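Local atomic coordinates of FAD:protein FMN transferase (Pseudomonas stutzeri ATCC 14405 = CCUG 16156, PDB entry 5MGY), a protein that probably transfers the FMN portion of FAD to a threonine of a target protein, releasing AMP, in a magnesium-dependent reaction. Residues A[160-172]-A[180-192]. Residues are numbered along the deposited sequence; the frame is centred on the assembly and turned at random.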
ATOM      1  N   ALA A 160      -1.502   0.371  -4.930  1.00 28.69           N
ATOM      2  CA  ALA A 160      -2.293   1.589  -4.714  1.00 27.51           C
ATOM      3  C   ALA A 160      -1.403   2.797  -4.459  1.00 25.80           C
ATOM      4  O   ALA A 160      -1.605   3.868  -5.004  1.00 25.63           O
ATOM      5  CB  ALA A 160      -3.273   1.394  -3.569  1.00 27.63           C
ATOM      6  N   GLY A 161      -0.376   2.604  -3.676  1.00 24.44           N
ATOM      7  CA  GLY A 161       0.528   3.689  -3.468  1.00 26.46           C
ATOM      8  C   GLY A 161       1.338   4.184  -4.635  1.00 26.86           C
ATOM      9  O   GLY A 161       1.627   5.383  -4.703  1.00 27.76           O
ATOM     10  N   TYR A 162       1.817   3.225  -5.437  1.00 27.49           N
ATOM     11  CA  TYR A 162       2.484   3.463  -6.698  1.00 28.54           C
ATOM     12  C   TYR A 162       1.543   4.237  -7.637  1.00 27.57           C
ATOM     13  O   TYR A 162       1.943   5.242  -8.211  1.00 29.26           O
ATOM     14  CB  TYR A 162       2.862   2.131  -7.298  1.00 30.16           C
ATOM     15  CG  TYR A 162       3.578   2.216  -8.603  1.00 33.21           C
ATOM     16  CD1 TYR A 162       4.744   2.959  -8.724  1.00 33.85           C
ATOM     17  CD2 TYR A 162       3.092   1.513  -9.749  1.00 36.08           C
ATOM     18  CE1 TYR A 162       5.423   2.999  -9.932  1.00 35.85           C
ATOM     19  CE2 TYR A 162       3.764   1.543 -10.961  1.00 35.40           C
ATOM     20  CZ  TYR A 162       4.921   2.291 -11.046  1.00 36.38           C
ATOM     21  OH  TYR A 162       5.594   2.340 -12.227  1.00 38.53           O
ATOM     22  N   ALA A 163       0.291   3.797  -7.719  1.00 26.23           N
ATOM     23  CA  ALA A 163      -0.741   4.427  -8.540  1.00 27.00           C
ATOM     24  C   ALA A 163      -0.904   5.913  -8.196  1.00 28.29           C
ATOM     25  O   ALA A 163      -1.033   6.731  -9.090  1.00 31.03           O
ATOM     26  CB  ALA A 163      -2.078   3.678  -8.421  1.00 25.60           C
ATOM     27  N   VAL A 164      -0.852   6.248  -6.907  1.00 29.29           N
ATOM     28  CA  VAL A 164      -0.994   7.606  -6.425  1.00 29.53           C
ATOM     29  C   VAL A 164       0.197   8.420  -6.928  1.00 30.44           C
ATOM     30  O   VAL A 164       0.040   9.556  -7.411  1.00 30.69           O
ATOM     31  CB  VAL A 164      -1.075   7.602  -4.875  1.00 29.60           C
ATOM     32  CG1 VAL A 164      -0.834   8.992  -4.261  1.00 30.82           C
ATOM     33  CG2 VAL A 164      -2.429   7.102  -4.440  1.00 29.90           C
ATOM     34  N   ASP A 165       1.395   7.831  -6.828  1.00 30.58           N
ATOM     35  CA  ASP A 165       2.605   8.535  -7.212  1.00 29.65           C
ATOM     36  C   ASP A 165       2.551   8.758  -8.719  1.00 31.60           C
ATOM     37  O   ASP A 165       2.793   9.890  -9.148  1.00 35.66           O
ATOM     38  CB  ASP A 165       3.903   7.829  -6.792  1.00 27.75           C
ATOM     39  CG  ASP A 165       4.193   7.891  -5.286  1.00 28.21           C
ATOM     40  OD1 ASP A 165       3.738   8.835  -4.584  1.00 29.53           O
ATOM     41  OD2 ASP A 165       4.940   6.996  -4.768  1.00 27.95           O
ATOM     42  N   LEU A 166       2.173   7.737  -9.497  1.00 29.91           N
ATOM     43  CA  LEU A 166       2.061   7.908 -10.950  1.00 30.74           C
ATOM     44  C   LEU A 166       1.046   8.976 -11.358  1.00 30.46           C
ATOM     45  O   LEU A 166       1.334   9.798 -12.219  1.00 31.93           O
ATOM     46  CB  LEU A 166       1.776   6.587 -11.691  1.00 29.38           C
ATOM     47  CG  LEU A 166       2.915   5.538 -11.678  1.00 30.36           C
ATOM     48  CD1 LEU A 166       2.362   4.203 -12.227  1.00 30.53           C
ATOM     49  CD2 LEU A 166       4.220   6.011 -12.360  1.00 27.97           C
ATOM     50  N   VAL A 167      -0.118   8.977 -10.737  1.00 30.95           N
ATOM     51  CA  VAL A 167      -1.100   9.990 -11.027  1.00 33.62           C
ATOM     52  C   VAL A 167      -0.535  11.373 -10.720  1.00 35.73           C
ATOM     53  O   VAL A 167      -0.676  12.268 -11.502  1.00 37.95           O
ATOM     54  CB  VAL A 167      -2.416   9.742 -10.278  1.00 33.55           C
ATOM     55  CG1 VAL A 167      -3.341  10.957 -10.370  1.00 33.67           C
ATOM     56  CG2 VAL A 167      -3.089   8.515 -10.867  1.00 32.95           C
ATOM     57  N   ILE A 168       0.147  11.529  -9.605  1.00 39.69           N
ATOM     58  CA  ILE A 168       0.782  12.811  -9.291  1.00 40.84           C
ATOM     59  C   ILE A 168       1.881  13.231 -10.297  1.00 40.80           C
ATOM     60  O   ILE A 168       2.007  14.393 -10.615  1.00 44.73           O
ATOM     61  CB  ILE A 168       1.286  12.827  -7.840  1.00 41.10           C
ATOM     62  CG1 ILE A 168       0.083  12.877  -6.902  1.00 41.86           C
ATOM     63  CG2 ILE A 168       2.188  14.029  -7.558  1.00 40.95           C
ATOM     64  CD1 ILE A 168       0.423  12.686  -5.424  1.00 42.56           C
ATOM     65  N   ASP A 169       2.689  12.330 -10.798  1.00 42.98           N
ATOM     66  CA  ASP A 169       3.673  12.744 -11.795  1.00 46.08           C
ATOM     67  C   ASP A 169       2.948  13.371 -12.997  1.00 45.99           C
ATOM     68  O   ASP A 169       3.423  14.356 -13.566  1.00 44.25           O
ATOM     69  CB  ASP A 169       4.577  11.579 -12.228  1.00 46.35           C
ATOM     70  CG  ASP A 169       5.491  11.072 -11.081  1.00 50.83           C
ATOM     71  OD1 ASP A 169       5.709  11.787 -10.073  1.00 56.69           O
ATOM     72  OD2 ASP A 169       6.000   9.926 -11.163  1.00 53.77           O
ATOM     73  N   ARG A 170       1.791  12.807 -13.343  1.00 46.95           N
ATOM     74  CA  ARG A 170       1.014  13.258 -14.489  1.00 50.84           C
ATOM     75  C   ARG A 170       0.305  14.549 -14.324  1.00 49.60           C
ATOM     76  O   ARG A 170       0.192  15.279 -15.294  1.00 52.28           O
ATOM     77  CB  ARG A 170      -0.046  12.255 -14.902  1.00 54.43           C
ATOM     78  CG  ARG A 170       0.519  11.158 -15.785  1.00 62.83           C
ATOM     79  CD  ARG A 170       1.200  11.653 -17.060  1.00 66.06           C
ATOM     80  NE  ARG A 170       0.299  12.360 -17.984  1.00 67.99           N
ATOM     81  CZ  ARG A 170       0.715  13.068 -19.045  1.00 68.81           C
ATOM     82  NH1 ARG A 170       2.027  13.198 -19.279  1.00 69.99           N
ATOM     83  NH2 ARG A 170      -0.170  13.671 -19.855  1.00 62.32           N
ATOM     84  N   LEU A 171      -0.247  14.788 -13.139  1.00 45.70           N
ATOM     85  CA  LEU A 171      -0.832  16.073 -12.808  1.00 41.47           C
ATOM     86  C   LEU A 171       0.246  17.145 -12.810  1.00 40.89           C
ATOM     87  O   LEU A 171      -0.021  18.241 -13.268  1.00 39.18           O
ATOM     88  CB  LEU A 171      -1.509  16.054 -11.440  1.00 40.11           C
ATOM     89  CG  LEU A 171      -2.598  15.055 -11.142  1.00 39.00           C
ATOM     90  CD1 LEU A 171      -3.330  15.544  -9.919  1.00 40.39           C
ATOM     91  CD2 LEU A 171      -3.552  14.893 -12.292  1.00 39.06           C
ATOM     92  N   LYS A 172       1.440  16.833 -12.295  1.00 41.36           N
ATOM     93  CA  LYS A 172       2.552  17.773 -12.306  1.00 41.99           C
ATOM     94  C   LYS A 172       2.974  18.026 -13.724  1.00 41.22           C
ATOM     95  O   LYS A 172       3.159  19.164 -14.114  1.00 42.99           O
ATOM     96  CB  LYS A 172       3.740  17.312 -11.482  1.00 43.20           C
ATOM     97  CG  LYS A 172       3.535  17.530 -10.008  1.00 47.20           C
ATOM     98  CD  LYS A 172       4.700  17.063  -9.130  1.00 49.05           C
ATOM     99  CE  LYS A 172       4.196  17.157  -7.688  1.00 54.44           C
ATOM    100  NZ  LYS A 172       5.270  17.025  -6.690  1.00 60.44           N
ATOM    101  N   LEU A 180      -5.066  16.657  -4.141  1.00 46.13           N
ATOM    102  CA  LEU A 180      -5.173  15.584  -3.148  1.00 45.78           C
ATOM    103  C   LEU A 180      -5.655  14.410  -3.937  1.00 41.38           C
ATOM    104  O   LEU A 180      -6.758  14.477  -4.438  1.00 40.14           O
ATOM    105  CB  LEU A 180      -6.227  15.903  -2.059  1.00 49.75           C
ATOM    106  CG  LEU A 180      -6.813  14.731  -1.209  1.00 48.38           C
ATOM    107  CD1 LEU A 180      -5.727  14.088  -0.401  1.00 49.66           C
ATOM    108  CD2 LEU A 180      -7.865  15.185  -0.225  1.00 47.87           C
ATOM    109  N   VAL A 181      -4.856  13.356  -4.031  1.00 36.93           N
ATOM    110  CA  VAL A 181      -5.194  12.189  -4.850  1.00 37.53           C
ATOM    111  C   VAL A 181      -5.403  11.004  -3.928  1.00 40.60           C
ATOM    112  O   VAL A 181      -4.490  10.673  -3.232  1.00 41.30           O
ATOM    113  CB  VAL A 181      -4.015  11.863  -5.749  1.00 35.58           C
ATOM    114  CG1 VAL A 181      -4.277  10.711  -6.622  1.00 35.95           C
ATOM    115  CG2 VAL A 181      -3.801  12.928  -6.731  1.00 35.02           C
ATOM    116  N   GLU A 182      -6.553  10.336  -3.929  1.00 43.21           N
ATOM    117  CA  GLU A 182      -6.736   9.166  -3.078  1.00 45.78           C
ATOM    118  C   GLU A 182      -7.143   7.933  -3.891  1.00 43.68           C
ATOM    119  O   GLU A 182      -8.139   7.987  -4.590  1.00 43.26           O
ATOM    120  CB  GLU A 182      -7.741   9.489  -1.972  1.00 52.96           C
ATOM    121  CG  GLU A 182      -8.323   8.277  -1.194  1.00 59.93           C
ATOM    122  CD  GLU A 182      -9.690   7.768  -1.741  1.00 71.69           C
ATOM    123  OE1 GLU A 182      -9.959   6.568  -1.856  1.00 80.75           O
ATOM    124  OE2 GLU A 182     -10.573   8.544  -2.105  1.00 75.43           O
ATOM    125  N   ILE A 183      -6.391   6.828  -3.788  1.00 41.46           N
ATOM    126  CA  ILE A 183      -6.710   5.597  -4.531  1.00 41.67           C
ATOM    127  C   ILE A 183      -6.838   4.514  -3.489  1.00 43.63           C
ATOM    128  O   ILE A 183      -5.861   4.180  -2.868  1.00 41.50           O
ATOM    129  CB  ILE A 183      -5.656   5.274  -5.594  1.00 39.70           C
ATOM    130  CG1 ILE A 183      -5.591   6.450  -6.591  1.00 41.46           C
ATOM    131  CG2 ILE A 183      -5.974   3.966  -6.323  1.00 39.18           C
ATOM    132  CD1 ILE A 183      -4.425   6.414  -7.566  1.00 43.35           C
ATOM    133  N   THR A 184      -8.065   4.013  -3.265  1.00 49.22           N
ATOM    134  CA  THR A 184      -8.372   2.904  -2.297  1.00 46.95           C
ATOM    135  C   THR A 184      -7.710   3.101  -0.972  1.00 47.28           C
ATOM    136  O   THR A 184      -7.134   2.169  -0.411  1.00 53.72           O
ATOM    137  CB  THR A 184      -7.991   1.484  -2.776  1.00 45.30           C
ATOM    138  OG1 THR A 184      -6.591   1.273  -2.642  1.00 45.16           O
ATOM    139  CG2 THR A 184      -8.372   1.277  -4.209  1.00 50.82           C
ATOM    140  N   GLY A 185      -7.745   4.327  -0.478  1.00 46.33           N
ATOM    141  CA  GLY A 185      -7.280   4.645   0.840  1.00 45.88           C
ATOM    142  C   GLY A 185      -5.910   5.253   0.914  1.00 45.53           C
ATOM    143  O   GLY A 185      -5.698   6.160   1.703  1.00 48.41           O
ATOM    144  N   GLU A 186      -4.972   4.787   0.106  1.00 43.22           N
ATOM    145  CA  GLU A 186      -3.678   5.474  -0.015  1.00 40.31           C
ATOM    146  C   GLU A 186      -3.903   6.852  -0.627  1.00 37.91           C
ATOM    147  O   GLU A 186      -4.725   7.015  -1.506  1.00 35.83           O
ATOM    148  CB  GLU A 186      -2.682   4.686  -0.912  1.00 39.02           C
ATOM    149  CG  GLU A 186      -1.973   3.554  -0.205  1.00 39.07           C
ATOM    150  CD  GLU A 186      -2.903   2.495   0.322  1.00 41.23           C
ATOM    151  OE1 GLU A 186      -3.946   2.275  -0.332  1.00 47.63           O
ATOM    152  OE2 GLU A 186      -2.601   1.873   1.384  1.00 44.66           O
ATOM    153  N   LEU A 187      -3.152   7.837  -0.159  1.00 38.88           N
ATOM    154  CA  LEU A 187      -3.249   9.158  -0.690  1.00 37.84           C
ATOM    155  C   LEU A 187      -2.059  10.018  -0.453  1.00 35.45           C
ATOM    156  O   LEU A 187      -1.215   9.744   0.385  1.00 32.74           O
ATOM    157  CB  LEU A 187      -4.489   9.848  -0.171  1.00 43.54           C
ATOM    158  CG  LEU A 187      -4.710  10.204   1.293  1.00 49.94           C
ATOM    159  CD1 LEU A 187      -3.880  11.411   1.749  1.00 51.69           C
ATOM    160  CD2 LEU A 187      -6.206  10.505   1.505  1.00 51.24           C
ATOM    161  N   LYS A 188      -2.026  11.099  -1.224  1.00 33.92           N
ATOM    162  CA  LYS A 188      -1.023  12.126  -1.082  1.00 32.27           C
ATOM    163  C   LYS A 188      -1.587  13.498  -1.507  1.00 35.15           C
ATOM    164  O   LYS A 188      -2.432  13.611  -2.386  1.00 35.57           O
ATOM    165  CB  LYS A 188       0.206  11.725  -1.867  1.00 29.86           C
ATOM    166  CG  LYS A 188       1.317  12.732  -1.830  1.00 28.63           C
ATOM    167  CD  LYS A 188       2.606  12.228  -2.471  1.00 27.91           C
ATOM    168  CE  LYS A 188       3.611  13.384  -2.483  1.00 27.78           C
ATOM    169  NZ  LYS A 188       4.878  13.245  -3.209  1.00 26.43           N
ATOM    170  N   ALA A 189      -1.120  14.543  -0.862  1.00 37.75           N
ATOM    171  CA  ALA A 189      -1.525  15.853  -1.240  1.00 41.70           C
ATOM    172  C   ALA A 189      -0.366  16.803  -1.203  1.00 41.94           C
ATOM    173  O   ALA A 189       0.610  16.580  -0.481  1.00 38.59           O
ATOM    174  CB  ALA A 189      -2.635  16.341  -0.309  1.00 46.75           C
ATOM    175  N   GLU A 190      -0.525  17.891  -1.960  1.00 44.62           N
ATOM    176  CA  GLU A 190       0.488  18.954  -2.048  1.00 45.65           C
ATOM    177  C   GLU A 190      -0.128  20.289  -2.383  1.00 45.89           C
ATOM    178  O   GLU A 190      -1.251  20.355  -2.834  1.00 47.51           O
ATOM    179  CB  GLU A 190       1.492  18.598  -3.104  1.00 46.31           C
ATOM    180  CG  GLU A 190       2.729  19.444  -3.100  1.00 46.62           C
ATOM    181  CD  GLU A 190       3.918  18.704  -3.618  1.00 50.13           C
ATOM    182  OE1 GLU A 190       4.978  19.338  -3.619  1.00 55.35           O
ATOM    183  OE2 GLU A 190       3.809  17.509  -4.039  1.00 55.73           O
ATOM    184  N   GLY A 191       0.605  21.352  -2.100  1.00 47.76           N
ATOM    185  CA  GLY A 191       0.111  22.690  -2.275  1.00 48.77           C
ATOM    186  C   GLY A 191      -0.918  23.092  -1.244  1.00 49.51           C
ATOM    187  O   GLY A 191      -1.062  22.457  -0.191  1.00 42.17           O
ATOM    188  N   ARG A 192      -1.621  24.173  -1.584  1.00 53.94           N
ATOM    189  CA  ARG A 192      -2.681  24.714  -0.760  1.00 58.63           C
ATOM    190  C   ARG A 192      -3.891  24.987  -1.600  1.00 52.57           C
ATOM    191  O   ARG A 192      -3.775  25.118  -2.772  1.00 51.86           O
ATOM    192  CB  ARG A 192      -2.177  25.977  -0.056  1.00 69.02           C
ATOM    193  CG  ARG A 192      -1.100  25.644   0.993  1.00 78.09           C
ATOM    194  CD  ARG A 192      -0.591  26.854   1.736  1.00 85.54           C
ATOM    195  NE  ARG A 192       0.084  26.530   2.990  1.00 90.18           N
ATOM    196  CZ  ARG A 192      -0.524  26.239   4.150  1.00108.19           C
ATOM    197  NH1 ARG A 192      -1.853  26.161   4.239  1.00119.20           N
ATOM    198  NH2 ARG A 192       0.202  26.000   5.245  1.00111.93           N
TER
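Helix 160-172 lies over the beta hairpin of strands 180-183 and 186-190, its axis 7.6 Å from that of 186-190 at 27° and roughly antiparallel (148°) to 180-183. With CG1 anti to the backbone N (chi1 164°), Val164 straddles both strands: CG1 sits 3.8 Å from Lys188 CB, CG2 near Ile183 CD1, the valine and isoleucine side chains sliding past each other in opposite directions. Ile183 CD1 rests against the helix backbone, 3.6 Å from Val164 N, with Ala163 CB beside it. Val181 spreads its methyls, CG1 to Val167 CG1 and CG2 to Ile168 CG1, both at 3.9 Å. The Ile168 side chain crosses the extended Lys188 at about a right angle, CD1 against CB, CG and CD; Lys188 NZ hydrogen-bonds to Lys265 O. Closed by a type I' turn from Ile183 to Glu186, the hairpin supplies strands three and four of eight in the antiparallel ApbE-family sheet. Glu186 CG lies 3.9 Å from Gly161 N, which hydrogen-bonds to OD1 of the magnesium ligand Asp271; Glu186 OE2 hydrogen-bonds to Ser225 OG. Lys172 NZ forms a salt bridge with Glu190 OE2 at 3.1 Å, the ammonium coming from above the carboxylate plane. A glutamine replacing Glu190 would probably leave that ammonium without its countercharge.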